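Local coordinates for protein acetoacetate decarboxylase (Sphingomonas wittichii, PDB 5UPB) that belongs to the acetoacetate decarboxylase family and probably works as a lyase on a substrate related to acetoacetate, at residues V209-L221 against F232-S244. Sequence-based numbering, arbitrary orientation.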
loop_
_atom_site.group_PDB
_atom_site.type_symbol
_atom_site.label_atom_id
_atom_site.label_comp_id
_atom_site.label_asym_id
_atom_site.label_seq_id
_atom_site.Cartn_x
_atom_site.Cartn_y
_atom_site.Cartn_z
ATOM N N VAL A 209 -9.217 -18.175 -24.119
ATOM C CA VAL A 209 -7.772 -18.127 -23.909
ATOM C C VAL A 209 -7.143 -17.813 -25.255
ATOM O O VAL A 209 -7.574 -18.334 -26.296
ATOM C CB VAL A 209 -7.199 -19.416 -23.293
ATOM C CG1 VAL A 209 -7.729 -19.587 -21.870
ATOM C CG2 VAL A 209 -7.559 -20.650 -24.163
ATOM N N GLY A 210 -6.105 -16.989 -25.239
ATOM C CA GLY A 210 -5.425 -16.639 -26.474
ATOM C C GLY A 210 -4.134 -15.919 -26.156
ATOM O O GLY A 210 -3.763 -15.762 -24.994
ATOM N N ASP A 211 -3.436 -15.497 -27.204
ATOM C CA ASP A 211 -2.134 -14.826 -27.079
ATOM C C ASP A 211 -1.213 -15.583 -26.137
ATOM O O ASP A 211 -0.685 -15.055 -25.156
ATOM C CB ASP A 211 -2.313 -13.370 -26.644
ATOM C CG ASP A 211 -3.021 -12.543 -27.712
ATOM O OD1 ASP A 211 -2.421 -12.381 -28.793
ATOM O OD2 ASP A 211 -4.180 -12.113 -27.512
ATOM N N ILE A 212 -1.035 -16.839 -26.461
ATOM C CA ILE A 212 -0.319 -17.792 -25.625
ATOM C C ILE A 212 1.140 -17.871 -26.062
ATOM O O ILE A 212 1.450 -17.977 -27.273
ATOM C CB ILE A 212 -0.984 -19.172 -25.705
ATOM C CG1 ILE A 212 -2.450 -19.075 -25.322
ATOM C CG2 ILE A 212 -0.283 -20.154 -24.814
ATOM C CD1 ILE A 212 -3.253 -20.362 -25.685
ATOM N N TRP A 213 2.038 -17.820 -25.069
ATOM C CA TRP A 213 3.479 -17.978 -25.259
ATOM C C TRP A 213 4.025 -18.961 -24.236
ATOM O O TRP A 213 3.694 -18.884 -23.052
ATOM C CB TRP A 213 4.205 -16.644 -25.126
ATOM C CG TRP A 213 3.710 -15.614 -26.118
ATOM C CD1 TRP A 213 2.624 -14.805 -25.976
ATOM C CD2 TRP A 213 4.287 -15.291 -27.385
ATOM N NE1 TRP A 213 2.475 -14.008 -27.089
ATOM C CE2 TRP A 213 3.494 -14.271 -27.959
ATOM C CE3 TRP A 213 5.385 -15.774 -28.099
ATOM C CZ2 TRP A 213 3.752 -13.740 -29.228
ATOM C CZ3 TRP A 213 5.649 -15.229 -29.362
ATOM C CH2 TRP A 213 4.848 -14.215 -29.897
ATOM N N ALA A 214 4.864 -19.879 -24.685
ATOM C CA ALA A 214 5.479 -20.879 -23.827
ATOM C C ALA A 214 6.940 -20.515 -23.623
ATOM O O ALA A 214 7.525 -19.753 -24.388
ATOM C CB ALA A 214 5.374 -22.288 -24.437
ATOM N N GLY A 215 7.553 -21.086 -22.601
ATOM C CA GLY A 215 8.948 -20.757 -22.384
ATOM C C GLY A 215 9.513 -21.473 -21.195
ATOM O O GLY A 215 8.959 -22.461 -20.712
ATOM N N GLU A 216 10.690 -21.011 -20.797
ATOM C CA GLU A 216 11.424 -21.642 -19.727
ATOM C C GLU A 216 10.962 -21.028 -18.413
ATOM O O GLU A 216 11.091 -19.816 -18.243
ATOM C CB GLU A 216 12.917 -21.439 -19.886
ATOM C CG GLU A 216 13.730 -22.162 -18.817
ATOM C CD GLU A 216 15.190 -21.761 -18.806
ATOM O OE1 GLU A 216 15.548 -20.791 -19.504
ATOM O OE2 GLU A 216 15.977 -22.404 -18.082
ATOM N N PRO A 217 10.344 -21.787 -17.520
ATOM C CA PRO A 217 9.790 -21.203 -16.297
ATOM C C PRO A 217 10.776 -21.177 -15.146
ATOM O O PRO A 217 11.765 -21.902 -15.111
ATOM C CB PRO A 217 8.638 -22.146 -15.950
ATOM C CG PRO A 217 9.124 -23.494 -16.435
ATOM C CD PRO A 217 9.917 -23.188 -17.710
ATOM N N PHE A 218 10.445 -20.369 -14.148
ATOM C CA PHE A 218 11.094 -20.532 -12.864
ATOM C C PHE A 218 10.081 -20.172 -11.798
ATOM O O PHE A 218 9.147 -19.407 -12.034
ATOM C CB PHE A 218 12.371 -19.698 -12.723
ATOM C CG PHE A 218 12.176 -18.396 -12.025
ATOM C CD1 PHE A 218 12.116 -18.313 -10.649
ATOM C CD2 PHE A 218 12.087 -17.242 -12.767
ATOM C CE1 PHE A 218 11.925 -17.088 -10.021
ATOM C CE2 PHE A 218 11.895 -16.021 -12.158
ATOM C CZ PHE A 218 11.817 -15.942 -10.777
ATOM N N ILE A 219 10.232 -20.810 -10.655
ATOM C CA ILE A 219 9.393 -20.521 -9.515
ATOM C C ILE A 219 10.294 -20.609 -8.289
ATOM O O ILE A 219 11.177 -21.466 -8.217
ATOM C CB ILE A 219 8.199 -21.494 -9.442
ATOM C CG1 ILE A 219 7.409 -21.255 -8.157
ATOM C CG2 ILE A 219 8.689 -22.935 -9.512
ATOM C CD1 ILE A 219 6.056 -21.933 -8.182
ATOM N N GLU A 220 10.048 -19.755 -7.310
ATOM C CA GLU A 220 10.813 -19.803 -6.070
ATOM C C GLU A 220 9.811 -19.549 -4.967
ATOM O O GLU A 220 9.214 -18.473 -4.910
ATOM C CB GLU A 220 11.952 -18.775 -6.038
ATOM C CG GLU A 220 12.700 -18.695 -4.701
ATOM C CD GLU A 220 13.729 -17.599 -4.680
ATOM O OE1 GLU A 220 14.771 -17.765 -5.340
ATOM O OE2 GLU A 220 13.488 -16.566 -4.019
ATOM N N LEU A 221 9.603 -20.565 -4.136
ATOM C CA LEU A 221 8.690 -20.448 -3.022
ATOM C C LEU A 221 9.417 -19.786 -1.858
ATOM O O LEU A 221 10.578 -20.091 -1.578
ATOM C CB LEU A 221 8.197 -21.835 -2.628
ATOM C CG LEU A 221 7.319 -22.545 -3.651
ATOM C CD1 LEU A 221 7.168 -23.992 -3.242
ATOM C CD2 LEU A 221 5.962 -21.875 -3.783
ATOM N N PHE A 232 4.132 -27.036 -0.989
ATOM C CA PHE A 232 4.417 -27.052 -2.417
ATOM C C PHE A 232 5.912 -27.085 -2.701
ATOM O O PHE A 232 6.323 -26.954 -3.850
ATOM C CB PHE A 232 3.767 -25.848 -3.101
ATOM C CG PHE A 232 2.254 -25.915 -3.148
ATOM C CD1 PHE A 232 1.489 -25.411 -2.120
ATOM C CD2 PHE A 232 1.604 -26.452 -4.246
ATOM C CE1 PHE A 232 0.105 -25.469 -2.163
ATOM C CE2 PHE A 232 0.223 -26.515 -4.297
ATOM C CZ PHE A 232 -0.528 -26.020 -3.255
ATOM N N ALA A 233 6.733 -27.298 -1.682
ATOM C CA ALA A 233 8.161 -27.021 -1.769
ATOM C C ALA A 233 8.885 -28.078 -2.589
ATOM O O ALA A 233 9.786 -27.757 -3.372
ATOM C CB ALA A 233 8.774 -26.934 -0.365
ATOM N N ASP A 234 8.547 -29.344 -2.402
ATOM C CA ASP A 234 9.321 -30.403 -3.040
ATOM C C ASP A 234 8.644 -30.710 -4.365
ATOM O O ASP A 234 7.760 -31.567 -4.455
ATOM C CB ASP A 234 9.401 -31.623 -2.136
ATOM C CG ASP A 234 10.279 -32.707 -2.703
ATOM O OD1 ASP A 234 11.379 -32.377 -3.186
ATOM O OD2 ASP A 234 9.872 -33.886 -2.661
ATOM N N HIS A 235 9.006 -29.956 -5.404
ATOM C CA HIS A 235 8.261 -30.042 -6.648
ATOM C C HIS A 235 9.204 -30.289 -7.814
ATOM O O HIS A 235 10.416 -30.074 -7.743
ATOM C CB HIS A 235 7.443 -28.787 -6.916
ATOM C CG HIS A 235 8.261 -27.542 -6.939
ATOM N ND1 HIS A 235 8.174 -26.575 -5.962
ATOM C CD2 HIS A 235 9.210 -27.122 -7.808
ATOM C CE1 HIS A 235 9.024 -25.600 -6.240
ATOM N NE2 HIS A 235 9.668 -25.909 -7.351
ATOM N N GLU A 236 8.596 -30.733 -8.897
ATOM C CA GLU A 236 9.206 -30.802 -10.210
ATOM C C GLU A 236 8.565 -29.710 -11.048
ATOM O O GLU A 236 7.336 -29.611 -11.100
ATOM C CB GLU A 236 8.970 -32.164 -10.864
ATOM C CG GLU A 236 9.526 -32.263 -12.299
ATOM C CD GLU A 236 9.162 -33.577 -13.014
ATOM O OE1 GLU A 236 9.555 -33.742 -14.202
ATOM O OE2 GLU A 236 8.442 -34.410 -12.411
ATOM N N VAL A 237 9.388 -28.869 -11.658
ATOM C CA VAL A 237 8.890 -27.802 -12.519
ATOM C C VAL A 237 8.646 -28.377 -13.910
ATOM O O VAL A 237 9.554 -28.917 -14.540
ATOM C CB VAL A 237 9.883 -26.634 -12.566
ATOM C CG1 VAL A 237 9.310 -25.511 -13.379
ATOM C CG2 VAL A 237 10.220 -26.154 -11.152
ATOM N N LEU A 238 7.414 -28.292 -14.381
ATOM C CA LEU A 238 7.026 -28.936 -15.634
ATOM C C LEU A 238 7.046 -27.992 -16.825
ATOM O O LEU A 238 7.604 -28.320 -17.868
ATOM C CB LEU A 238 5.622 -29.536 -15.496
ATOM C CG LEU A 238 5.429 -30.502 -14.332
ATOM C CD1 LEU A 238 3.976 -30.923 -14.252
ATOM C CD2 LEU A 238 6.329 -31.732 -14.493
ATOM N N ALA A 239 6.404 -26.839 -16.717
ATOM C CA ALA A 239 6.249 -25.976 -17.878
ATOM C C ALA A 239 5.858 -24.585 -17.426
ATOM O O ALA A 239 5.413 -24.381 -16.294
ATOM C CB ALA A 239 5.167 -26.506 -18.814
ATOM N N GLY A 240 6.028 -23.631 -18.325
ATOM C CA GLY A 240 5.586 -22.274 -18.067
ATOM C C GLY A 240 4.913 -21.696 -19.290
ATOM O O GLY A 240 5.230 -22.063 -20.430
ATOM N N VAL A 241 3.948 -20.818 -19.041
ATOM C CA VAL A 241 3.186 -20.164 -20.096
ATOM C C VAL A 241 2.670 -18.818 -19.591
ATOM O O VAL A 241 2.442 -18.628 -18.384
ATOM C CB VAL A 241 2.022 -21.067 -20.568
ATOM C CG1 VAL A 241 1.001 -21.214 -19.467
ATOM C CG2 VAL A 241 1.380 -20.520 -21.807
ATOM N N THR A 242 2.527 -17.862 -20.526
ATOM C CA THR A 242 1.840 -16.592 -20.281
ATOM C C THR A 242 0.809 -16.433 -21.387
ATOM O O THR A 242 1.018 -16.900 -22.519
ATOM C CB THR A 242 2.817 -15.382 -20.231
ATOM O OG1 THR A 242 2.126 -14.203 -19.789
ATOM C CG2 THR A 242 3.479 -15.111 -21.619
ATOM N N TYR A 243 -0.331 -15.854 -21.048
ATOM C CA TYR A 243 -1.449 -15.832 -21.974
ATOM C C TYR A 243 -2.479 -14.839 -21.487
ATOM O O TYR A 243 -2.416 -14.327 -20.357
ATOM C CB TYR A 243 -2.076 -17.208 -22.130
ATOM C CG TYR A 243 -2.610 -17.783 -20.843
ATOM C CD1 TYR A 243 -1.779 -18.454 -19.978
ATOM C CD2 TYR A 243 -3.963 -17.708 -20.534
ATOM C CE1 TYR A 243 -2.278 -19.012 -18.808
ATOM C CE2 TYR A 243 -4.463 -18.259 -19.389
ATOM C CZ TYR A 243 -3.620 -18.924 -18.529
ATOM O OH TYR A 243 -4.137 -19.478 -17.379
ATOM N N SER A 244 -3.479 -14.632 -22.337
ATOM C CA SER A 244 -4.631 -13.818 -21.975
ATOM C C SER A 244 -5.859 -14.699 -21.839
ATOM O O SER A 244 -6.015 -15.728 -22.520
ATOM C CB SER A 244 -4.853 -12.707 -22.985
ATOM O OG SER A 244 -3.695 -11.899 -23.015
HETATM O O HOH W 1 -3.510 -10.177 -25.141
HETATM O O HOH W 2 7.401 -24.693 -20.733
HETATM O O HOH W 3 11.738 -24.737 -8.428
#
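W213 and T242 form an antiparallel hydrogen-bonded pair between neighbouring strands, W213 N giving its proton to T242 O at 2.9 Å and T242 N returning one to W213 O. G210 and S244 repeat the exchange, but the register slips by one residue in between, a beta bulge at the corner of the 209-221 chain. There D211 O receives only a CA-H contact from Y243 and stays buried without a hydrogen-bond partner. Beside it, I212 CG2 presses on V241 CG2 at 3.5 Å, tighter than usual; V241 CG2 also lies 3.1 Å from W213 O.

At G215 the direct pairing fades to a weak bond from G215 N to G240 O, and beyond it a water takes over, donating to G215 O and accepting from G240 N. The P217 ring lays its CG against the A239-G240 peptide, 3.6 Å from G240 N, and against V237 CG1.

H235 fills the far end. From CB, set toward the 209-221 strand, a chi1 of 57° puts CG between the backbone N and the carbonyl carbon. ND1 donates to F232 O, 2.8 Å away and in the ring plane; CE1 meets L221 CD1 edge-on at 3.9 Å; NE2 lies 3.8 Å from I219 CG2 and 2.6 Å from a second water, which bonds weakly to I219 O. With an alanine here, F232 O would probably lose its imidazole donor and that water its NE2 partner, and a gap would open beside L221 CD1.

The chemistry thus changes along the pair: paired backbone bonds at the bulged end give way to side-chain packing and water-mediated links where the curved strands of this decarboxylase-like fold diverge.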